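Local coordinates for oligopeptide-binding protein appA (Bacillus subtilis, PDB 1XOC), which binds oligopeptides as the extracellular receptor component of an ABC-type oligopeptide permease, carrying tetra- and pentapeptides but not tripeptides, at residues E75-G78 with G79-D83; M338-A342 with G343-T347; V378-Q381 with E382-K386; Q394-W398 with S399-E403. All coordinates share one frame; numbering follows the deposited sequence.

Overall arrangement
All four contacts are local: a hairpin turn (interaction 1), the end of a helix (interaction 2), one helical turn (interaction 3) and the start of a helix (interaction 4). Interactions 1 and 3 lie on opposite sides of the chain's centre, their own centres about 52 Å apart, while interactions 2 and 3 share a side. Interactions 1 to 3 each include three exposed touching residues, interaction 4 none. Interaction 4 lies closest to the centre of the chain, about 15 Å away, and touches the bound peptide; interaction 2 is farthest out. Interactions 3 and 4 serve consecutive elements, helix 371-385 and strand 390-396. Backbone bonding dominates 1 to 3, whereas a carboxylate cap sets 4 apart.

Interaction 1 (E75-G78 with G79-D83); sequences ELDG and GLAYD
Glu75 and Tyr82 form a non-hydrogen-bonded antiparallel pair, and their side chains run side by side in the same direction. With CG anti to the backbone N (chi1 -171°), the extended Glu75 chain follows the phenol, Glu75 CG lying 3.6 Å from Tyr82 CE2. Carboxylate and ring planes are 70° apart, and Glu75 OE2 is 2.7 Å from Tyr82 OH, a weak hydrogen bond whose proton has another acceptor within reach. Glu75 CG also rests 3.7 Å from Gly79 CA. Gly79 has phi 106°, at which a CB would collide with Gly78 O, so glycine is the residue that fits this turn. Leu76 binds through both backbone polar atoms: Leu76 N donates to Ala81 O at 2.8 Å, and Leu76 O accepts from Gly79 N at 2.8 Å and, weakly, from Ala81 N. Leu80 and Ala81 both stand opposite Leu76, a classic beta bulge. On the other face of the hairpin, Leu76 CB meets Ala81 CB at 4.1 Å. Strand 136-141 continues the sheet beyond, and Tyr82 also packs on Leu141 and Phe148. A leucine at Tyr82 would probably leave Glu75 OE2 without its hydroxyl partner and its carboxylate freer to turn. The turn is thus held mainly by main-chain bonds, through Leu76 and from Leu80 N to Asp77 O, the acid-phenol pair adding a weaker link.

Interaction 2 (M338-A342 with G343-T347); sequences MLAEA and GWKDT
Leu339 and Trp344 meet across the end of helix 332-341, where the packing is tight. Leu339 O accepts from Trp344 N at 2.9 Å, with an angle at the hydrogen of 155°, and Ala340 O accepts from Gly343 N, also at 2.9 Å. These two bonds back into the last turn, with positive phi at Gly343 (99°), define a Schellman motif. A CB on Gly343 would run into Ala342 O. The apolar pair that commonly accompanies the motif is present, Leu339 CB lying 4.2 Å from Trp344 CB. Trp344 CG is anti to its carbonyl carbon (chi1 -70°), which sets the indole beside the helix end with Leu339 O at the ring edge, near its plane. Ala340 CA adds a CA-H...O contact to Trp344 O at 3.3 Å. Beyond the contact, Trp344 meets the ring of Phe360, and Leu339 packs on Ala286 of helix 281-289. The solvent side is looser: Lys345 NZ approaches Ala340 CB no nearer than 4.5 Å, and the exposed Glu341 carboxylate bonds to Gln337 instead. After the turn, Asp346 accepts from the backbone N of Asn348 and Gly351, in the loop that holds a zinc ion. Chemically, main-chain N-H groups satisfy Leu339 O and Ala340 O, while Lys355 NZ donates to Ala342 O and Lys282 NZ to Met338 O, so main-chain and lysine donors together cap the helix end.

Interaction 3 (V378-Q381 with E382-K386); sequences VVVQ and EQLKK
Val380 and Leu384 lie side by side one helical turn apart, pointing the same way, with Val380 CG1 3.6 Å from Leu384 CD1. Val380 carries CG1 anti to the backbone N (chi1 174°), which directs this methyl along the helix towards the later residue. The two preceding pairs repeat the pattern. Val379 lies alongside Gln383 and points with it, Val379 CG1 being 3.8 Å from Gln383 CD; Val378 and Glu382 are likewise aligned, with Val378 CG1 3.9 Å from Glu382 OE2. Each of these later residues also lies over the carbonyl of its partner, as when Leu384 CG comes within 3.4 Å of Val380 O. Beneath the side chains run the i to i+4 bonds of an alpha helix, such as Gln383 N to Val379 O at 2.9 Å with an angle of 166°. Lys385 N to Gln381 O is less straight, at 141°. The polar flank is built differently: one water donates to both Gln381 OE1, at 2.9 Å, and Glu382 OE2, at 2.7 Å, joining two neighbouring side chains that do not bond directly. Gln381 NE2 in turn donates to Val391 O, on the strand that follows the helix. The buried flank meets helix 293-300 through Val379 on Ile296, and the loop before it through Leu384 on Leu291. Helix 371-385 is the crossover of a beta-alpha-beta unit between parallel strands 358-367 and 390-396. Its chemistry is two-sided: Val379, Val380 and Leu384 are buried, whereas Val378 lies with Glu382 on the exposed side, where an amide and a carboxylate share a water and the amide ties the helix to its next strand.

Interaction 4 (Q394-W398 with S399-E403); sequences QIVEW and SALVE
Glu397, at the N-cap of helix 398-405, caps the first turn with both carboxylate oxygens. Its OE1 accepts from Ser399 N at 2.9 Å and its OE2 from Ala400 N at 3.0 Å, each donor standing above the carboxylate plane. Ser399 OG adds a third bond to Glu397 OE2, at 2.6 Å, on the syn lone pair. The bend at chi2 (-87°) folds the Glu397 chain back over the helix start, and the acid is probably stabilised there by the N-terminal helix dipole. Main-chain bonding begins at the same residue: Leu401 N donates to Glu397 O at 2.9 Å, and Val402 N to Trp398 O at 3.0 Å. Replacing Glu397 by an alanine would probably leave the N-H groups of Ser399 and Ala400, and the Ser399 hydroxyl, without these acceptors.

The apolar contacts are of two kinds. Val402 CG2 sits over one face of Trp398, 3.8 Å from the six-membered ring centroid and 19° off the normal, a CH-pi contact. Val396 and Leu401 cross at about a right angle, with Val396 CG2 3.6 Å from Leu401 CB.

Trp398 NE1 donates to Asp42 OD1, while Trp398 packs on the backbone of the bound peptide and Val402 on one of its polar side chains. Strand 390-396 leads into this helix and pairs with strand 358-367 on one side; Trp398 and Leu401 both rest on Met417 of strand 414-420, so the helix start lies against the sheet beside the peptide.

Interaction 1 (E75-G78 with G79-D83)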
loop_
_atom_site.group_PDB
_atom_site.type_symbol
_atom_site.label_atom_id
_atom_site.label_comp_id
_atom_site.label_asym_id
_atom_site.label_seq_id
_atom_site.Cartn_x
_atom_site.Cartn_y
_atom_site.Cartn_z
ATOM N N GLU A 75 -12.971 6.688 -23.810
ATOM C CA GLU A 75 -13.209 5.249 -23.790
ATOM C C GLU A 75 -13.832 4.775 -25.099
ATOM O O GLU A 75 -14.858 5.296 -25.534
ATOM C CB GLU A 75 -14.107 4.870 -22.611
ATOM C CG GLU A 75 -14.227 3.373 -22.381
ATOM C CD GLU A 75 -15.014 3.037 -21.129
ATOM O OE1 GLU A 75 -16.260 3.112 -21.171
ATOM O OE2 GLU A 75 -14.387 2.698 -20.104
ATOM N N LEU A 76 -13.205 3.781 -25.720
ATOM C CA LEU A 76 -13.671 3.262 -27.000
ATOM C C LEU A 76 -14.061 1.792 -26.891
ATOM O O LEU A 76 -13.741 1.126 -25.905
ATOM C CB LEU A 76 -12.596 3.441 -28.074
ATOM C CG LEU A 76 -12.074 4.865 -28.282
ATOM C CD1 LEU A 76 -10.909 4.872 -29.259
ATOM C CD2 LEU A 76 -13.190 5.780 -28.764
ATOM N N ASP A 77 -14.756 1.292 -27.907
ATOM C CA ASP A 77 -15.003 -0.139 -28.036
ATOM C C ASP A 77 -15.548 -0.724 -26.737
ATOM O O ASP A 77 -15.151 -1.812 -26.320
ATOM C CB ASP A 77 -13.723 -0.870 -28.447
ATOM C CG ASP A 77 -13.130 -0.326 -29.731
ATOM O OD1 ASP A 77 -13.897 0.189 -30.572
ATOM O OD2 ASP A 77 -11.908 -0.369 -29.988
ATOM N N GLY A 78 -16.459 0.007 -26.103
ATOM C CA GLY A 78 -17.102 -0.458 -24.868
ATOM C C GLY A 78 -16.177 -0.682 -23.684
ATOM O O GLY A 78 -16.572 -1.364 -22.719
ATOM N N GLY A 79 -14.976 -0.099 -23.704
ATOM C CA GLY A 79 -13.969 -0.339 -22.678
ATOM C C GLY A 79 -12.807 -1.193 -23.077
ATOM O O GLY A 79 -11.939 -1.440 -22.235
ATOM N N LEU A 80 -12.743 -1.606 -24.340
ATOM C CA LEU A 80 -11.606 -2.355 -24.866
ATOM C C LEU A 80 -10.478 -1.482 -25.421
ATOM O O LEU A 80 -9.432 -1.990 -25.833
ATOM C CB LEU A 80 -12.082 -3.359 -25.905
ATOM C CG LEU A 80 -12.908 -4.513 -25.337
ATOM C CD1 LEU A 80 -13.564 -5.339 -26.427
ATOM C CD2 LEU A 80 -12.027 -5.372 -24.420
ATOM N N ALA A 81 -10.658 -0.166 -25.410
ATOM C CA ALA A 81 -9.582 0.726 -25.800
ATOM C C ALA A 81 -9.763 2.107 -25.161
ATOM O O ALA A 81 -10.882 2.500 -24.851
ATOM C CB ALA A 81 -9.483 0.840 -27.331
ATOM N N TYR A 82 -8.649 2.826 -25.018
ATOM C CA TYR A 82 -8.640 4.197 -24.481
ATOM C C TYR A 82 -7.719 5.054 -25.305
ATOM O O TYR A 82 -6.579 4.739 -25.460
ATOM C CB TYR A 82 -8.179 4.220 -23.014
ATOM C CG TYR A 82 -9.137 3.517 -22.123
ATOM C CD1 TYR A 82 -9.118 2.130 -21.990
ATOM C CD2 TYR A 82 -10.150 4.215 -21.467
ATOM C CE1 TYR A 82 -10.040 1.463 -21.201
ATOM C CE2 TYR A 82 -11.041 3.560 -20.665
ATOM C CZ TYR A 82 -11.029 2.185 -20.555
ATOM O OH TYR A 82 -11.982 1.596 -19.768
ATOM N N ASP A 83 -8.254 6.136 -25.860
ATOM C CA ASP A 83 -7.485 7.121 -26.654
ATOM C C ASP A 83 -7.151 8.284 -25.754
ATOM O O ASP A 83 -8.049 8.948 -25.227
ATOM C CB ASP A 83 -8.368 7.601 -27.835
ATOM C CG ASP A 83 -7.625 8.483 -28.844
ATOM O OD1 ASP A 83 -6.366 8.585 -28.766
ATOM O OD2 ASP A 83 -8.317 9.031 -29.734
HETATM O O HOH W 1 -10.244 -2.506 -29.105
#

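Interaction 2 (M338-A342 with G343-T347)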
loop_
_atom_site.group_PDB
_atom_site.type_symbol
_atom_site.label_atom_id
_atom_site.label_comp_id
_atom_site.label_asym_id
_atom_site.label_seq_id
_atom_site.Cartn_x
_atom_site.Cartn_y
_atom_site.Cartn_z
ATOM N N MET A 338 -11.232 -26.272 18.434
ATOM C CA MET A 338 -10.990 -26.271 16.993
ATOM C C MET A 338 -9.616 -26.839 16.649
ATOM O O MET A 338 -9.482 -27.595 15.690
ATOM C CB MET A 338 -11.120 -24.853 16.427
ATOM C CG MET A 338 -12.539 -24.322 16.421
ATOM S SD MET A 338 -12.552 -22.554 16.080
ATOM C CE MET A 338 -12.327 -22.574 14.319
ATOM N N LEU A 339 -8.597 -26.482 17.431
ATOM C CA LEU A 339 -7.246 -26.988 17.200
ATOM C C LEU A 339 -7.151 -28.490 17.480
ATOM O O LEU A 339 -6.467 -29.215 16.757
ATOM C CB LEU A 339 -6.227 -26.224 18.040
ATOM C CG LEU A 339 -5.984 -24.806 17.528
ATOM C CD1 LEU A 339 -5.269 -23.993 18.566
ATOM C CD2 LEU A 339 -5.198 -24.839 16.230
ATOM N N ALA A 340 -7.841 -28.939 18.528
ATOM C CA ALA A 340 -7.923 -30.365 18.859
ATOM C C ALA A 340 -8.597 -31.127 17.727
ATOM O O ALA A 340 -8.092 -32.158 17.279
ATOM C CB ALA A 340 -8.673 -30.558 20.167
ATOM N N GLU A 341 -9.731 -30.609 17.259
ATOM C CA GLU A 341 -10.432 -31.180 16.095
ATOM C C GLU A 341 -9.525 -31.246 14.856
ATOM O O GLU A 341 -9.624 -32.185 14.067
ATOM C CB GLU A 341 -11.704 -30.376 15.772
ATOM C CG GLU A 341 -12.882 -30.656 16.710
ATOM C CD GLU A 341 -13.989 -29.583 16.674
ATOM O OE1 GLU A 341 -13.924 -28.637 15.846
ATOM O OE2 GLU A 341 -14.935 -29.703 17.498
ATOM N N ALA A 342 -8.640 -30.261 14.701
ATOM C CA ALA A 342 -7.680 -30.221 13.591
ATOM C C ALA A 342 -6.432 -31.085 13.815
ATOM O O ALA A 342 -5.512 -31.055 12.999
ATOM C CB ALA A 342 -7.275 -28.787 13.286
ATOM N N GLY A 343 -6.389 -31.841 14.912
ATOM C CA GLY A 343 -5.297 -32.784 15.169
ATOM C C GLY A 343 -4.196 -32.308 16.102
ATOM O O GLY A 343 -3.241 -33.043 16.351
ATOM N N TRP A 344 -4.323 -31.093 16.630
ATOM C CA TRP A 344 -3.299 -30.522 17.502
ATOM C C TRP A 344 -3.626 -30.767 18.969
ATOM O O TRP A 344 -4.717 -30.433 19.436
ATOM C CB TRP A 344 -3.138 -29.019 17.235
ATOM C CG TRP A 344 -2.520 -28.751 15.927
ATOM C CD1 TRP A 344 -3.172 -28.522 14.746
ATOM C CD2 TRP A 344 -1.117 -28.703 15.627
ATOM N NE1 TRP A 344 -2.262 -28.336 13.734
ATOM C CE2 TRP A 344 -0.995 -28.436 14.246
ATOM C CE3 TRP A 344 0.046 -28.838 16.392
ATOM C CZ2 TRP A 344 0.244 -28.322 13.609
ATOM C CZ3 TRP A 344 1.281 -28.722 15.760
ATOM C CH2 TRP A 344 1.366 -28.451 14.378
ATOM N N LYS A 345 -2.692 -31.384 19.685
ATOM C CA LYS A 345 -2.763 -31.459 21.137
ATOM C C LYS A 345 -1.359 -31.644 21.690
ATOM O O LYS A 345 -0.484 -32.159 21.006
ATOM C CB LYS A 345 -3.705 -32.585 21.584
ATOM C CG LYS A 345 -3.105 -33.964 21.650
ATOM C CD LYS A 345 -4.046 -34.943 22.385
ATOM C CE LYS A 345 -5.301 -35.282 21.550
ATOM N NZ LYS A 345 -6.261 -34.141 21.354
ATOM N N ASP A 346 -1.133 -31.176 22.911
ATOM C CA ASP A 346 0.159 -31.341 23.556
ATOM C C ASP A 346 0.296 -32.824 23.901
ATOM O O ASP A 346 -0.510 -33.355 24.659
ATOM C CB ASP A 346 0.224 -30.475 24.814
ATOM C CG ASP A 346 1.573 -30.608 25.566
ATOM O OD1 ASP A 346 2.522 -31.346 25.143
ATOM O OD2 ASP A 346 1.699 -29.971 26.630
ATOM N N THR A 347 1.301 -33.481 23.326
ATOM C CA THR A 347 1.528 -34.911 23.555
ATOM C C THR A 347 2.849 -35.187 24.258
ATOM O O THR A 347 3.291 -36.334 24.323
ATOM C CB THR A 347 1.545 -35.682 22.231
ATOM O OG1 THR A 347 2.568 -35.145 21.382
ATOM C CG2 THR A 347 0.206 -35.578 21.539
#

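Interaction 3 (V378-Q381 with E382-K386)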
loop_
_atom_site.group_PDB
_atom_site.type_symbol
_atom_site.label_atom_id
_atom_site.label_comp_id
_atom_site.label_asym_id
_atom_site.label_seq_id
_atom_site.Cartn_x
_atom_site.Cartn_y
_atom_site.Cartn_z
ATOM N N VAL A 378 3.649 -8.716 20.391
ATOM C CA VAL A 378 3.840 -9.199 21.769
ATOM C C VAL A 378 2.498 -9.678 22.344
ATOM O O VAL A 378 2.416 -10.715 22.977
ATOM C CB VAL A 378 4.459 -8.102 22.640
ATOM C CG1 VAL A 378 4.525 -8.539 24.055
ATOM C CG2 VAL A 378 5.860 -7.728 22.089
ATOM N N VAL A 379 1.419 -8.968 22.048
ATOM C CA VAL A 379 0.104 -9.374 22.535
ATOM C C VAL A 379 -0.350 -10.702 21.899
ATOM O O VAL A 379 -0.889 -11.580 22.577
ATOM C CB VAL A 379 -0.950 -8.267 22.290
ATOM C CG1 VAL A 379 -2.347 -8.787 22.619
ATOM C CG2 VAL A 379 -0.665 -7.017 23.131
ATOM N N VAL A 380 -0.115 -10.852 20.608
ATOM C CA VAL A 380 -0.379 -12.115 19.925
ATOM C C VAL A 380 0.451 -13.244 20.547
ATOM O O VAL A 380 -0.055 -14.349 20.798
ATOM C CB VAL A 380 -0.129 -12.000 18.400
ATOM C CG1 VAL A 380 -0.260 -13.364 17.723
ATOM C CG2 VAL A 380 -1.097 -10.987 17.775
ATOM N N GLN A 381 1.730 -12.997 20.812
ATOM C CA GLN A 381 2.554 -14.017 21.488
ATOM C C GLN A 381 1.952 -14.443 22.797
ATOM O O GLN A 381 1.945 -15.629 23.123
ATOM C CB GLN A 381 3.952 -13.473 21.703
ATOM C CG GLN A 381 4.885 -14.298 22.503
ATOM C CD GLN A 381 6.156 -13.533 22.713
ATOM O OE1 GLN A 381 6.170 -12.503 23.403
ATOM N NE2 GLN A 381 7.243 -14.016 22.098
ATOM N N GLU A 382 1.466 -13.483 23.576
ATOM C CA GLU A 382 0.916 -13.801 24.892
ATOM C C GLU A 382 -0.418 -14.546 24.785
ATOM O O GLU A 382 -0.629 -15.527 25.498
ATOM C CB GLU A 382 0.813 -12.538 25.770
ATOM C CG GLU A 382 2.215 -12.018 26.177
ATOM C CD GLU A 382 2.256 -10.606 26.836
ATOM O OE1 GLU A 382 1.216 -9.889 26.821
ATOM O OE2 GLU A 382 3.346 -10.209 27.354
ATOM N N GLN A 383 -1.307 -14.075 23.909
ATOM C CA GLN A 383 -2.629 -14.684 23.741
ATOM C C GLN A 383 -2.551 -16.097 23.159
ATOM O O GLN A 383 -3.276 -16.989 23.602
ATOM C CB GLN A 383 -3.581 -13.775 22.930
ATOM C CG GLN A 383 -3.969 -12.496 23.697
ATOM C CD GLN A 383 -4.916 -11.576 22.958
ATOM O OE1 GLN A 383 -5.223 -10.450 23.406
ATOM N NE2 GLN A 383 -5.351 -12.005 21.822
ATOM N N LEU A 384 -1.667 -16.323 22.193
ATOM C CA LEU A 384 -1.525 -17.663 21.628
ATOM C C LEU A 384 -0.810 -18.629 22.565
ATOM O O LEU A 384 -1.046 -19.847 22.499
ATOM C CB LEU A 384 -0.832 -17.607 20.263
ATOM C CG LEU A 384 -1.627 -16.866 19.179
ATOM C CD1 LEU A 384 -0.902 -16.914 17.853
ATOM C CD2 LEU A 384 -3.030 -17.443 19.015
ATOM N N LYS A 385 0.036 -18.105 23.456
ATOM C CA LYS A 385 0.688 -18.951 24.458
ATOM C C LYS A 385 -0.359 -19.689 25.301
ATOM O O LYS A 385 -0.207 -20.871 25.605
ATOM C CB LYS A 385 1.605 -18.119 25.360
ATOM C CG LYS A 385 2.496 -18.956 26.300
ATOM C CD LYS A 385 3.560 -18.087 26.996
ATOM C CE LYS A 385 4.547 -18.964 27.747
ATOM N NZ LYS A 385 5.490 -18.214 28.635
ATOM N N LYS A 386 -1.438 -18.993 25.637
ATOM C CA LYS A 386 -2.537 -19.532 26.441
ATOM C C LYS A 386 -3.214 -20.765 25.843
ATOM O O LYS A 386 -3.832 -21.532 26.574
ATOM C CB LYS A 386 -3.622 -18.469 26.659
ATOM C CG LYS A 386 -3.193 -17.211 27.429
ATOM C CD LYS A 386 -4.375 -16.248 27.511
ATOM C CE LYS A 386 -3.994 -14.829 27.901
ATOM N NZ LYS A 386 -4.885 -13.852 27.164
HETATM O O HOH W 2 5.392 -11.451 26.042
#

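Interaction 4 (Q394-W398 with S399-E403)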
loop_
_atom_site.group_PDB
_atom_site.type_symbol
_atom_site.label_atom_id
_atom_site.label_comp_id
_atom_site.label_asym_id
_atom_site.label_seq_id
_atom_site.Cartn_x
_atom_site.Cartn_y
_atom_site.Cartn_z
ATOM N N GLN A 394 9.869 -10.989 15.893
ATOM C CA GLN A 394 11.069 -10.469 15.253
ATOM C C GLN A 394 10.721 -9.166 14.558
ATOM O O GLN A 394 9.786 -9.115 13.784
ATOM C CB GLN A 394 11.655 -11.492 14.281
ATOM C CG GLN A 394 13.047 -11.120 13.767
ATOM C CD GLN A 394 13.504 -11.973 12.587
ATOM O OE1 GLN A 394 14.307 -11.527 11.789
ATOM N NE2 GLN A 394 12.985 -13.177 12.465
ATOM N N ILE A 395 11.470 -8.121 14.850
ATOM C CA ILE A 395 11.246 -6.799 14.275
ATOM C C ILE A 395 12.289 -6.638 13.175
ATOM O O ILE A 395 13.474 -6.914 13.409
ATOM C CB ILE A 395 11.414 -5.713 15.378
ATOM C CG1 ILE A 395 10.311 -5.853 16.445
ATOM C CG2 ILE A 395 11.365 -4.331 14.766
ATOM C CD1 ILE A 395 10.585 -5.083 17.722
ATOM N N VAL A 396 11.872 -6.229 11.987
ATOM C CA VAL A 396 12.791 -6.097 10.879
ATOM C C VAL A 396 12.613 -4.763 10.169
ATOM O O VAL A 396 11.518 -4.198 10.099
ATOM C CB VAL A 396 12.850 -7.398 9.937
ATOM C CG1 VAL A 396 11.943 -8.602 10.392
ATOM C CG2 VAL A 396 12.890 -7.115 8.483
ATOM N N GLU A 397 13.728 -4.240 9.687
ATOM C CA GLU A 397 13.753 -2.937 9.054
ATOM C C GLU A 397 12.870 -2.984 7.820
ATOM O O GLU A 397 12.832 -3.990 7.123
ATOM C CB GLU A 397 15.203 -2.611 8.656
ATOM C CG GLU A 397 15.382 -1.234 8.030
ATOM C CD GLU A 397 15.160 -1.207 6.517
ATOM O OE1 GLU A 397 14.605 -0.193 6.007
ATOM O OE2 GLU A 397 15.554 -2.193 5.849
ATOM N N TRP A 398 12.153 -1.896 7.574
ATOM C CA TRP A 398 11.088 -1.848 6.557
ATOM C C TRP A 398 11.502 -2.336 5.180
ATOM O O TRP A 398 10.884 -3.242 4.655
ATOM C CB TRP A 398 10.589 -0.420 6.428
ATOM C CG TRP A 398 9.519 -0.228 5.397
ATOM C CD1 TRP A 398 9.604 0.526 4.267
ATOM C CD2 TRP A 398 8.230 -0.843 5.387
ATOM N NE1 TRP A 398 8.405 0.450 3.558
ATOM C CE2 TRP A 398 7.550 -0.389 4.227
ATOM C CE3 TRP A 398 7.562 -1.703 6.252
ATOM C CZ2 TRP A 398 6.257 -0.798 3.922
ATOM C CZ3 TRP A 398 6.267 -2.085 5.954
ATOM C CH2 TRP A 398 5.636 -1.646 4.800
ATOM N N SER A 399 12.560 -1.766 4.604
ATOM C CA SER A 399 12.966 -2.141 3.247
ATOM C C SER A 399 13.299 -3.624 3.176
ATOM O O SER A 399 12.976 -4.307 2.211
ATOM C CB SER A 399 14.105 -1.265 2.721
ATOM O OG SER A 399 15.346 -1.620 3.324
ATOM N N ALA A 400 13.977 -4.140 4.203
ATOM C CA ALA A 400 14.290 -5.543 4.242
ATOM C C ALA A 400 13.076 -6.431 4.368
ATOM O O ALA A 400 13.031 -7.479 3.752
ATOM C CB ALA A 400 15.234 -5.810 5.380
ATOM N N LEU A 401 12.117 -6.050 5.207
ATOM C CA LEU A 401 10.912 -6.828 5.383
ATOM C C LEU A 401 10.080 -6.870 4.073
ATOM O O LEU A 401 9.576 -7.914 3.714
ATOM C CB LEU A 401 10.046 -6.211 6.481
ATOM C CG LEU A 401 8.860 -7.039 6.892
ATOM C CD1 LEU A 401 9.253 -8.436 7.241
ATOM C CD2 LEU A 401 8.110 -6.379 8.066
ATOM N N VAL A 402 10.013 -5.749 3.353
ATOM C CA VAL A 402 9.371 -5.713 2.060
ATOM C C VAL A 402 10.040 -6.688 1.114
ATOM O O VAL A 402 9.359 -7.375 0.363
ATOM C CB VAL A 402 9.406 -4.275 1.474
ATOM C CG1 VAL A 402 8.946 -4.245 0.007
ATOM C CG2 VAL A 402 8.551 -3.326 2.305
ATOM N N GLU A 403 11.363 -6.748 1.134
ATOM C CA GLU A 403 12.086 -7.653 0.262
ATOM C C GLU A 403 11.816 -9.101 0.634
ATOM O O GLU A 403 11.658 -9.950 -0.226
ATOM C CB GLU A 403 13.577 -7.324 0.293
ATOM C CG GLU A 403 14.423 -8.235 -0.575
ATOM C CD GLU A 403 15.842 -7.752 -0.693
ATOM O OE1 GLU A 403 16.631 -8.425 -1.402
ATOM O OE2 GLU A 403 16.172 -6.696 -0.095
#